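Local coordinates for protein aminopeptidase C (Lactobacillus rhamnosus, PDB 4K7C) that probably acts as a cysteine aminopeptidase that removes amino acids from the N-termini of peptides, as relatives of the bleomycin hydrolase type do, at residues T78-F87 with F249-L257; Q323-T334 with F397-F407. All coordinates share one frame; numbering follows the deposited sequence.

Interaction 1: residues T78-F87 with F249-L257; sequences TMRHGIQAQF and FKKYVGWNL
The later turns of helix 70-87, which probably corresponds to the long central helix of papain-like cysteine peptidases, pack through Met79, Ile83 and Phe87 against the end of helix 245-253 and the loop that follows it. The axes pass 10.0 Å apart at 65°, and no direct hydrogen bond crosses between the segments. Met79, present as selenomethionine, lays CG over a face of Trp255, 3.9 Å from the centroid of its six-membered ring, a CH-pi contact. CG lies anti to its carbonyl carbon (chi1 -73°) and the chain beyond is extended, which carries SE to the edge of Phe249, 4.1 Å from its CE1, in a Met-aromatic contact. Ile149 of helix 142-152 also touches Met79, Phe249 and Leu257. Thr78 OG1 sits at the edge of the same indole, 3.5 Å from Trp255 CH2, and its hydroxyl is hydrogen-bonded to Ala75 O. One turn on from Met79, Ile83 presses CG1 onto Tyr252 O at 3.3 Å and rests CD1 on Val253 CG2. Phe87 takes Tyr252 CD1 over the centre of one face; the two ring planes meet obliquely, at 45°. Tyr252 OH is hydrogen-bonded to Asp240, which also forms a salt bridge with Lys251. Polar contact is left to water: Gln86 OE1 accepts from two, one donating on to Tyr252 O at 2.7 Å and the other to Lys251 O at 3.0 Å. Phe249 O accepts from Val253 N in the alpha-helical way and also from Gly254 N, a wider pi-type turn; Gly254 departs from helical angles with positive phi. One helix thus packs its side chains on the C-terminal end of another and the loop after it, with Met-aromatic contacts to Phe249 and Trp255.

Interaction 2: residues Q323-T334 with F397-F407; sequences QSSDRQLGILDT and FVASDAWFDQF
Ser400 OG and Trp403 NE1 make the side-chain hydrogen bonds between the segments. The serine hydroxyl donates to Asp333 OD1 at 2.8 Å, approaching from above the carboxylate plane, while it accepts from Trp403 N and so N-caps helix 401-407. Lying between the backbone N and carbonyl carbon of Ser400 (chi1 70°), OG is placed where it can do both; Ser44 OG is hydrogen-bonded to the other carboxylate oxygen, OD2. Trp403 NE1 donates to Gln323 O at 2.8 Å, the acceptor in the plane of the indole, while the N-H comes from above the plane of the Gln323 carbonyl. Three backbone bonds pair the strands in parallel: Val398 N to Gly330 O, Leu332 N to Val398 O, and Ser400 N to Leu332 O at 2.8 Å. Trp403 has CG anti to its backbone N (chi1 -165°). Leu332 CB sits over one face of the Trp403 indole, 3.7 Å from the centroid of the five-membered ring, and Phe407 CB lies above the opposite face, toward its rim. Replacing Trp403 by an alanine would probably leave Gln323 O without its N-H donor and open a gap between Leu332 and Phe407. Farther out, Gln323 lies over Phe407, CB 3.5 Å from the ring centroid and the amide 8° from parallel to the ring; its NE2 is hydrogen-bonded to Glu359. At the other end Gly330 CA stands 3.4 Å from the centroid of Phe397, nearly on its normal, where a CB would clash with ring atom CD1. Gly330 and Ile331 together face Asp326 as a G1 beta bulge in the tight hairpin. A parallel strand pair running straight into a serine-capped helix thus joins this bulged hairpin to the beta-rich part of the papain-like fold.

Interaction 2 is the more deeply buried of the two: ten of its sixteen touching residues are buried, against five of eleven in interaction 1, which is partly buried. They share no helix or strand; their centres lie 29 Å apart and their nearest atoms about 12 Å. Interaction 1 joins a helix to the end of another and the loop after it; side chains supply the contact and water mediates between polar groups. Interaction 2 joins a strand hairpin to a strand and its following helix, so backbone bonds set the register and side-chain bonds fix the junction. Both lay a side-chain carbon over a tryptophan face, Met79 CG in one and Leu332 CB in the other, but the indole N-H bonds across the contact only in interaction 2.

Interaction 1: residues T78-F87 with F249-L257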
loop_
_atom_site.group_PDB
_atom_site.type_symbol
_atom_site.label_atom_id
_atom_site.label_comp_id
_atom_site.label_asym_id
_atom_site.label_seq_id
_atom_site.Cartn_x
_atom_site.Cartn_y
_atom_site.Cartn_z
ATOM N N THR A 78 -22.102 18.475 21.017
ATOM C CA THR A 78 -22.623 19.721 21.647
ATOM C C THR A 78 -22.292 19.695 23.152
ATOM O O THR A 78 -21.768 20.668 23.673
ATOM C CB THR A 78 -24.106 20.038 21.423
ATOM O OG1 THR A 78 -24.995 19.066 21.964
ATOM C CG2 THR A 78 -24.375 20.206 19.861
HETATM N N MSE A 79 -22.463 18.542 23.759
HETATM C CA MSE A 79 -22.241 18.399 25.250
HETATM C C MSE A 79 -20.776 18.453 25.567
HETATM O O MSE A 79 -20.350 19.171 26.451
HETATM C CB MSE A 79 -22.844 17.038 25.607
HETATM C CG MSE A 79 -24.327 17.080 25.584
HETATM SE SE MSE A 79 -25.077 15.332 25.987
HETATM C CE MSE A 79 -26.815 15.882 25.417
ATOM N N ARG A 80 -19.955 17.733 24.794
ATOM C CA ARG A 80 -18.513 17.647 25.096
ATOM C C ARG A 80 -17.805 18.953 24.825
ATOM O O ARG A 80 -16.775 19.207 25.457
ATOM C CB ARG A 80 -17.819 16.525 24.317
ATOM C CG ARG A 80 -17.442 16.886 22.872
ATOM C CD ARG A 80 -17.223 15.585 22.122
ATOM N NE ARG A 80 -16.871 15.781 20.714
ATOM C CZ ARG A 80 -15.637 15.867 20.244
ATOM N NH1 ARG A 80 -14.589 15.664 21.040
ATOM N NH2 ARG A 80 -15.465 16.049 18.932
ATOM N N HIS A 81 -18.307 19.777 23.910
ATOM C CA HIS A 81 -17.646 21.117 23.755
ATOM C C HIS A 81 -17.892 21.998 25.039
ATOM O O HIS A 81 -17.031 22.763 25.447
ATOM C CB HIS A 81 -18.038 21.824 22.455
ATOM C CG HIS A 81 -17.734 21.040 21.215
ATOM N ND1 HIS A 81 -16.570 20.316 21.051
ATOM C CD2 HIS A 81 -18.453 20.853 20.086
ATOM C CE1 HIS A 81 -16.593 19.720 19.859
ATOM N NE2 HIS A 81 -17.739 19.999 19.278
ATOM N N GLY A 82 -19.073 21.851 25.646
ATOM C CA GLY A 82 -19.358 22.437 26.948
ATOM C C GLY A 82 -18.376 21.984 28.021
ATOM O O GLY A 82 -17.754 22.803 28.699
ATOM N N ILE A 83 -18.139 20.665 28.071
ATOM C CA ILE A 83 -17.207 20.108 29.048
ATOM C C ILE A 83 -15.812 20.602 28.844
ATOM O O ILE A 83 -15.065 20.993 29.825
ATOM C CB ILE A 83 -17.230 18.570 28.996
ATOM C CG1 ILE A 83 -18.595 18.065 29.422
ATOM C CG2 ILE A 83 -16.134 17.964 29.863
ATOM C CD1 ILE A 83 -18.771 16.550 29.266
ATOM N N GLN A 84 -15.385 20.558 27.587
ATOM C CA GLN A 84 -14.010 20.981 27.223
ATOM C C GLN A 84 -13.749 22.439 27.667
ATOM O O GLN A 84 -12.683 22.734 28.137
ATOM C CB GLN A 84 -13.834 20.975 25.669
ATOM C CG GLN A 84 -13.854 19.576 25.046
ATOM C CD GLN A 84 -14.111 19.538 23.533
ATOM O OE1 GLN A 84 -14.446 20.538 22.872
ATOM N NE2 GLN A 84 -14.023 18.372 23.022
ATOM N N ALA A 85 -14.702 23.320 27.437
ATOM C CA ALA A 85 -14.534 24.699 27.777
ATOM C C ALA A 85 -14.601 24.899 29.302
ATOM O O ALA A 85 -13.645 25.411 29.887
ATOM C CB ALA A 85 -15.548 25.580 27.042
ATOM N N GLN A 86 -15.636 24.350 29.934
ATOM C CA GLN A 86 -15.828 24.560 31.383
ATOM C C GLN A 86 -14.712 23.915 32.225
ATOM O O GLN A 86 -14.271 24.496 33.190
ATOM C CB GLN A 86 -17.198 24.020 31.801
ATOM C CG GLN A 86 -17.590 24.278 33.252
ATOM C CD GLN A 86 -19.023 23.795 33.606
ATOM O OE1 GLN A 86 -19.809 23.360 32.745
ATOM N NE2 GLN A 86 -19.357 23.865 34.898
ATOM N N PHE A 87 -14.285 22.686 31.898
ATOM C CA PHE A 87 -13.342 21.913 32.724
ATOM C C PHE A 87 -11.952 21.919 32.156
ATOM O O PHE A 87 -11.009 21.340 32.703
ATOM C CB PHE A 87 -13.885 20.464 32.943
ATOM C CG PHE A 87 -15.116 20.425 33.761
ATOM C CD1 PHE A 87 -15.011 20.392 35.154
ATOM C CD2 PHE A 87 -16.368 20.568 33.178
ATOM C CE1 PHE A 87 -16.115 20.383 35.944
ATOM C CE2 PHE A 87 -17.536 20.589 33.993
ATOM C CZ PHE A 87 -17.384 20.529 35.380
ATOM N N PHE A 249 -23.208 13.020 34.218
ATOM C CA PHE A 249 -23.970 13.951 33.417
ATOM C C PHE A 249 -24.310 15.230 34.181
ATOM O O PHE A 249 -24.106 16.353 33.677
ATOM C CB PHE A 249 -25.224 13.347 32.823
ATOM C CG PHE A 249 -26.000 14.334 31.951
ATOM C CD1 PHE A 249 -25.626 14.572 30.642
ATOM C CD2 PHE A 249 -27.074 15.073 32.492
ATOM C CE1 PHE A 249 -26.276 15.540 29.902
ATOM C CE2 PHE A 249 -27.782 15.985 31.717
ATOM C CZ PHE A 249 -27.369 16.246 30.453
ATOM N N LYS A 250 -24.891 15.069 35.369
ATOM C CA LYS A 250 -25.321 16.223 36.169
ATOM C C LYS A 250 -24.155 17.168 36.480
ATOM O O LYS A 250 -24.303 18.356 36.402
ATOM C CB LYS A 250 -26.069 15.742 37.439
ATOM C CG LYS A 250 -27.393 15.012 37.138
ATOM C CD LYS A 250 -28.143 14.547 38.414
ATOM C CE LYS A 250 -29.657 14.657 38.234
ATOM N NZ LYS A 250 -30.107 13.362 37.713
ATOM N N LYS A 251 -22.968 16.641 36.781
ATOM C CA LYS A 251 -21.822 17.467 37.179
ATOM C C LYS A 251 -21.040 18.093 36.036
ATOM O O LYS A 251 -20.737 19.296 36.094
ATOM C CB LYS A 251 -20.893 16.678 38.091
ATOM C CG LYS A 251 -19.631 17.402 38.517
ATOM C CD LYS A 251 -18.898 16.685 39.628
ATOM C CE LYS A 251 -17.530 17.314 39.912
ATOM N NZ LYS A 251 -16.833 16.498 40.947
ATOM N N TYR A 252 -20.810 17.318 34.983
ATOM C CA TYR A 252 -19.933 17.752 33.895
ATOM C C TYR A 252 -20.670 18.414 32.746
ATOM O O TYR A 252 -20.097 19.281 32.088
ATOM C CB TYR A 252 -18.966 16.580 33.464
ATOM C CG TYR A 252 -17.973 16.272 34.466
ATOM C CD1 TYR A 252 -16.730 16.962 34.487
ATOM C CD2 TYR A 252 -18.215 15.307 35.466
ATOM C CE1 TYR A 252 -15.790 16.678 35.486
ATOM C CE2 TYR A 252 -17.268 15.016 36.473
ATOM C CZ TYR A 252 -16.069 15.727 36.479
ATOM O OH TYR A 252 -15.099 15.492 37.470
ATOM N N VAL A 253 -21.954 18.083 32.572
ATOM C CA VAL A 253 -22.753 18.725 31.549
ATOM C C VAL A 253 -23.768 19.660 32.192
ATOM O O VAL A 253 -23.778 20.863 31.907
ATOM C CB VAL A 253 -23.437 17.677 30.617
ATOM C CG1 VAL A 253 -24.157 18.381 29.454
ATOM C CG2 VAL A 253 -22.388 16.788 29.957
ATOM N N GLY A 254 -24.670 19.132 33.008
ATOM C CA GLY A 254 -25.487 20.013 33.834
ATOM C C GLY A 254 -26.681 20.667 33.150
ATOM O O GLY A 254 -27.304 21.571 33.733
ATOM N N TRP A 255 -27.072 20.177 31.955
ATOM C CA TRP A 255 -28.218 20.704 31.241
ATOM C C TRP A 255 -29.539 20.181 31.778
ATOM O O TRP A 255 -29.584 19.135 32.379
ATOM C CB TRP A 255 -28.121 20.316 29.761
ATOM C CG TRP A 255 -26.959 20.799 29.069
ATOM C CD1 TRP A 255 -25.986 21.575 29.543
ATOM C CD2 TRP A 255 -26.621 20.529 27.687
ATOM N NE1 TRP A 255 -25.055 21.839 28.567
ATOM C CE2 TRP A 255 -25.427 21.186 27.419
ATOM C CE3 TRP A 255 -27.234 19.805 26.682
ATOM C CZ2 TRP A 255 -24.790 21.131 26.150
ATOM C CZ3 TRP A 255 -26.609 19.750 25.411
ATOM C CH2 TRP A 255 -25.411 20.436 25.176
ATOM N N ASN A 256 -30.568 21.012 31.602
ATOM C CA ASN A 256 -31.934 20.604 31.731
ATOM C C ASN A 256 -32.385 20.415 30.310
ATOM O O ASN A 256 -32.544 21.404 29.548
ATOM C CB ASN A 256 -32.758 21.649 32.461
ATOM C CG ASN A 256 -34.199 21.276 32.522
ATOM O OD1 ASN A 256 -34.635 20.231 32.035
ATOM N ND2 ASN A 256 -34.974 22.140 33.124
ATOM N N LEU A 257 -32.630 19.143 30.013
ATOM C CA LEU A 257 -32.926 18.680 28.674
ATOM C C LEU A 257 -34.282 19.192 28.211
ATOM O O LEU A 257 -34.518 19.319 26.996
ATOM C CB LEU A 257 -32.768 17.177 28.540
ATOM C CG LEU A 257 -31.280 16.765 28.611
ATOM C CD1 LEU A 257 -31.192 15.260 28.725
ATOM C CD2 LEU A 257 -30.389 17.281 27.488
HETATM O O HOH W 1 -20.052 21.569 30.580
HETATM O O HOH W 2 -21.555 21.799 34.617
#

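Interaction 2: residues Q323-T334 with F397-F407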
loop_
_atom_site.group_PDB
_atom_site.type_symbol
_atom_site.label_atom_id
_atom_site.label_comp_id
_atom_site.label_asym_id
_atom_site.label_seq_id
_atom_site.Cartn_x
_atom_site.Cartn_y
_atom_site.Cartn_z
ATOM N N GLN A 323 -26.960 15.469 -0.846
ATOM C CA GLN A 323 -27.354 16.464 -1.880
ATOM C C GLN A 323 -26.246 17.455 -2.127
ATOM O O GLN A 323 -25.709 18.052 -1.175
ATOM C CB GLN A 323 -28.572 17.214 -1.436
ATOM C CG GLN A 323 -29.793 16.332 -1.320
ATOM C CD GLN A 323 -30.436 15.930 -2.669
ATOM O OE1 GLN A 323 -30.111 16.473 -3.733
ATOM N NE2 GLN A 323 -31.374 15.035 -2.604
ATOM N N SER A 324 -25.887 17.644 -3.409
ATOM C CA SER A 324 -25.080 18.811 -3.854
ATOM C C SER A 324 -23.884 19.038 -2.929
ATOM O O SER A 324 -23.597 20.100 -2.387
ATOM C CB SER A 324 -26.019 20.023 -4.093
ATOM O OG SER A 324 -25.333 21.116 -4.599
ATOM N N SER A 325 -23.098 17.961 -2.805
ATOM C CA SER A 325 -22.036 17.914 -1.875
ATOM C C SER A 325 -20.784 17.203 -2.393
ATOM O O SER A 325 -20.861 16.189 -3.033
ATOM C CB SER A 325 -22.471 17.251 -0.536
ATOM O OG SER A 325 -22.906 15.951 -0.766
ATOM N N ASP A 326 -19.634 17.735 -2.031
ATOM C CA ASP A 326 -18.376 17.007 -2.223
ATOM C C ASP A 326 -17.967 16.570 -0.772
ATOM O O ASP A 326 -17.488 17.375 0.008
ATOM C CB ASP A 326 -17.287 17.879 -2.828
ATOM C CG ASP A 326 -15.957 17.173 -2.975
ATOM O OD1 ASP A 326 -15.636 16.257 -2.152
ATOM O OD2 ASP A 326 -15.165 17.592 -3.876
ATOM N N ARG A 327 -18.149 15.288 -0.513
ATOM C CA ARG A 327 -17.965 14.711 0.832
ATOM C C ARG A 327 -16.553 14.337 1.200
ATOM O O ARG A 327 -16.302 13.917 2.340
ATOM C CB ARG A 327 -18.951 13.544 0.997
ATOM C CG ARG A 327 -20.329 14.148 0.969
ATOM C CD ARG A 327 -21.453 13.234 1.240
ATOM N NE ARG A 327 -21.662 12.183 0.262
ATOM C CZ ARG A 327 -22.009 12.333 -1.025
ATOM N NH1 ARG A 327 -22.110 13.524 -1.677
ATOM N NH2 ARG A 327 -22.246 11.215 -1.694
ATOM N N GLN A 328 -15.629 14.541 0.271
ATOM C CA GLN A 328 -14.229 14.444 0.545
ATOM C C GLN A 328 -13.667 15.782 0.922
ATOM O O GLN A 328 -12.965 15.896 1.970
ATOM C CB GLN A 328 -13.447 13.750 -0.642
ATOM C CG GLN A 328 -11.940 13.733 -0.407
ATOM C CD GLN A 328 -11.547 12.914 0.854
ATOM O OE1 GLN A 328 -10.701 13.361 1.664
ATOM N NE2 GLN A 328 -12.211 11.745 1.037
ATOM N N LEU A 329 -13.898 16.803 0.115
ATOM C CA LEU A 329 -13.410 18.151 0.380
ATOM C C LEU A 329 -14.256 18.800 1.482
ATOM O O LEU A 329 -13.848 19.766 2.031
ATOM C CB LEU A 329 -13.389 19.009 -0.840
ATOM C CG LEU A 329 -12.422 18.499 -1.870
ATOM C CD1 LEU A 329 -12.463 19.413 -3.100
ATOM C CD2 LEU A 329 -10.977 18.377 -1.319
ATOM N N GLY A 330 -15.432 18.238 1.730
ATOM C CA GLY A 330 -16.394 18.806 2.718
ATOM C C GLY A 330 -17.062 20.096 2.362
ATOM O O GLY A 330 -17.281 20.912 3.210
ATOM N N ILE A 331 -17.474 20.195 1.106
ATOM C CA ILE A 331 -18.154 21.366 0.644
ATOM C C ILE A 331 -19.608 20.987 0.326
ATOM O O ILE A 331 -19.883 20.060 -0.497
ATOM C CB ILE A 331 -17.460 21.891 -0.645
ATOM C CG1 ILE A 331 -16.043 22.349 -0.389
ATOM C CG2 ILE A 331 -18.281 23.051 -1.216
ATOM C CD1 ILE A 331 -15.202 22.646 -1.607
ATOM N N LEU A 332 -20.530 21.699 0.986
ATOM C CA LEU A 332 -21.937 21.515 0.816
ATOM C C LEU A 332 -22.425 22.836 0.179
ATOM O O LEU A 332 -22.573 23.843 0.869
ATOM C CB LEU A 332 -22.592 21.293 2.185
ATOM C CG LEU A 332 -22.024 20.243 3.143
ATOM C CD1 LEU A 332 -22.786 20.039 4.467
ATOM C CD2 LEU A 332 -21.926 18.929 2.436
ATOM N N ASP A 333 -22.633 22.864 -1.124
ATOM C CA ASP A 333 -22.911 24.102 -1.809
ATOM C C ASP A 333 -23.719 23.684 -3.044
ATOM O O ASP A 333 -23.346 22.756 -3.798
ATOM C CB ASP A 333 -21.612 24.903 -2.186
ATOM C CG ASP A 333 -21.883 26.262 -2.843
ATOM O OD1 ASP A 333 -23.099 26.696 -2.955
ATOM O OD2 ASP A 333 -20.849 26.861 -3.288
ATOM N N THR A 334 -24.867 24.360 -3.218
ATOM C CA THR A 334 -25.670 24.230 -4.427
ATOM C C THR A 334 -24.828 24.483 -5.707
ATOM O O THR A 334 -25.193 23.993 -6.741
ATOM C CB THR A 334 -26.849 25.190 -4.411
ATOM O OG1 THR A 334 -26.364 26.496 -4.179
ATOM C CG2 THR A 334 -27.840 24.814 -3.369
ATOM N N PHE A 397 -16.668 20.659 7.780
ATOM C CA PHE A 397 -17.283 20.884 6.460
ATOM C C PHE A 397 -17.696 22.385 6.420
ATOM O O PHE A 397 -17.648 23.072 7.455
ATOM C CB PHE A 397 -18.469 19.957 6.294
ATOM C CG PHE A 397 -18.152 18.568 5.772
ATOM C CD1 PHE A 397 -17.014 17.914 6.094
ATOM C CD2 PHE A 397 -19.107 17.895 5.031
ATOM C CE1 PHE A 397 -16.752 16.633 5.623
ATOM C CE2 PHE A 397 -18.851 16.646 4.548
ATOM C CZ PHE A 397 -17.663 16.024 4.840
ATOM N N VAL A 398 -18.091 22.857 5.240
ATOM C CA VAL A 398 -18.583 24.203 5.062
ATOM C C VAL A 398 -19.835 24.088 4.207
ATOM O O VAL A 398 -19.853 23.314 3.188
ATOM C CB VAL A 398 -17.528 25.128 4.513
ATOM C CG1 VAL A 398 -16.882 24.526 3.283
ATOM C CG2 VAL A 398 -18.135 26.493 4.196
ATOM N N ALA A 399 -20.916 24.823 4.584
ATOM C CA ALA A 399 -22.184 24.746 3.867
ATOM C C ALA A 399 -22.530 26.154 3.437
ATOM O O ALA A 399 -22.443 27.097 4.276
ATOM C CB ALA A 399 -23.304 24.239 4.730
ATOM N N SER A 400 -22.846 26.329 2.149
ATOM C CA SER A 400 -23.233 27.629 1.675
ATOM C C SER A 400 -24.641 27.952 2.242
ATOM O O SER A 400 -25.428 27.060 2.578
ATOM C CB SER A 400 -23.255 27.741 0.110
ATOM O OG SER A 400 -24.311 26.990 -0.435
ATOM N N ASP A 401 -24.953 29.252 2.307
ATOM C CA ASP A 401 -26.269 29.651 2.770
ATOM C C ASP A 401 -27.353 29.124 1.803
ATOM O O ASP A 401 -28.426 28.674 2.225
ATOM C CB ASP A 401 -26.340 31.165 2.937
ATOM C CG ASP A 401 -27.505 31.535 3.820
ATOM O OD1 ASP A 401 -27.532 30.958 4.895
ATOM O OD2 ASP A 401 -28.420 32.286 3.378
ATOM N N ALA A 402 -27.084 29.100 0.477
ATOM C CA ALA A 402 -28.071 28.481 -0.424
ATOM C C ALA A 402 -28.324 27.023 -0.160
ATOM O O ALA A 402 -29.468 26.528 -0.297
ATOM C CB ALA A 402 -27.674 28.734 -1.889
ATOM N N TRP A 403 -27.238 26.293 0.136
ATOM C CA TRP A 403 -27.350 24.910 0.490
ATOM C C TRP A 403 -28.175 24.727 1.753
ATOM O O TRP A 403 -28.994 23.846 1.802
ATOM C CB TRP A 403 -25.963 24.237 0.658
ATOM C CG TRP A 403 -25.982 22.713 0.680
ATOM C CD1 TRP A 403 -25.752 21.874 -0.378
ATOM C CD2 TRP A 403 -26.225 21.854 1.812
ATOM N NE1 TRP A 403 -25.795 20.560 0.027
ATOM C CE2 TRP A 403 -26.083 20.526 1.366
ATOM C CE3 TRP A 403 -26.560 22.095 3.137
ATOM C CZ2 TRP A 403 -26.283 19.425 2.187
ATOM C CZ3 TRP A 403 -26.710 20.982 3.978
ATOM C CH2 TRP A 403 -26.589 19.676 3.492
ATOM N N PHE A 404 -27.895 25.517 2.759
ATOM C CA PHE A 404 -28.630 25.442 4.072
ATOM C C PHE A 404 -30.144 25.627 3.775
ATOM O O PHE A 404 -30.972 24.849 4.222
ATOM C CB PHE A 404 -28.109 26.618 4.921
ATOM C CG PHE A 404 -28.575 26.603 6.328
ATOM C CD1 PHE A 404 -27.656 26.372 7.320
ATOM C CD2 PHE A 404 -29.937 26.736 6.678
ATOM C CE1 PHE A 404 -28.043 26.336 8.654
ATOM C CE2 PHE A 404 -30.325 26.706 8.044
ATOM C CZ PHE A 404 -29.341 26.517 9.004
ATOM N N ASP A 405 -30.484 26.614 2.968
ATOM C CA ASP A 405 -31.899 26.861 2.610
ATOM C C ASP A 405 -32.600 25.653 2.083
ATOM O O ASP A 405 -33.755 25.383 2.364
ATOM C CB ASP A 405 -32.044 28.042 1.614
ATOM C CG ASP A 405 -31.729 29.388 2.221
ATOM O OD1 ASP A 405 -31.509 29.490 3.447
ATOM O OD2 ASP A 405 -31.655 30.375 1.451
ATOM N N GLN A 406 -31.920 24.936 1.206
ATOM C CA GLN A 406 -32.534 23.847 0.542
ATOM C C GLN A 406 -32.507 22.557 1.331
ATOM O O GLN A 406 -33.467 21.797 1.311
ATOM C CB GLN A 406 -31.825 23.560 -0.811
ATOM C CG GLN A 406 -31.891 24.560 -1.960
ATOM C CD GLN A 406 -33.290 25.043 -2.224
ATOM O OE1 GLN A 406 -34.264 24.287 -2.322
ATOM N NE2 GLN A 406 -33.393 26.309 -2.313
ATOM N N PHE A 407 -31.384 22.257 2.013
ATOM C CA PHE A 407 -31.118 20.916 2.439
ATOM C C PHE A 407 -31.002 20.700 3.957
ATOM O O PHE A 407 -30.884 19.557 4.406
ATOM C CB PHE A 407 -29.875 20.289 1.725
ATOM C CG PHE A 407 -30.040 20.249 0.242
ATOM C CD1 PHE A 407 -31.131 19.588 -0.324
ATOM C CD2 PHE A 407 -29.255 21.003 -0.581
ATOM C CE1 PHE A 407 -31.314 19.580 -1.719
ATOM C CE2 PHE A 407 -29.447 21.009 -1.967
ATOM C CZ PHE A 407 -30.487 20.290 -2.525
#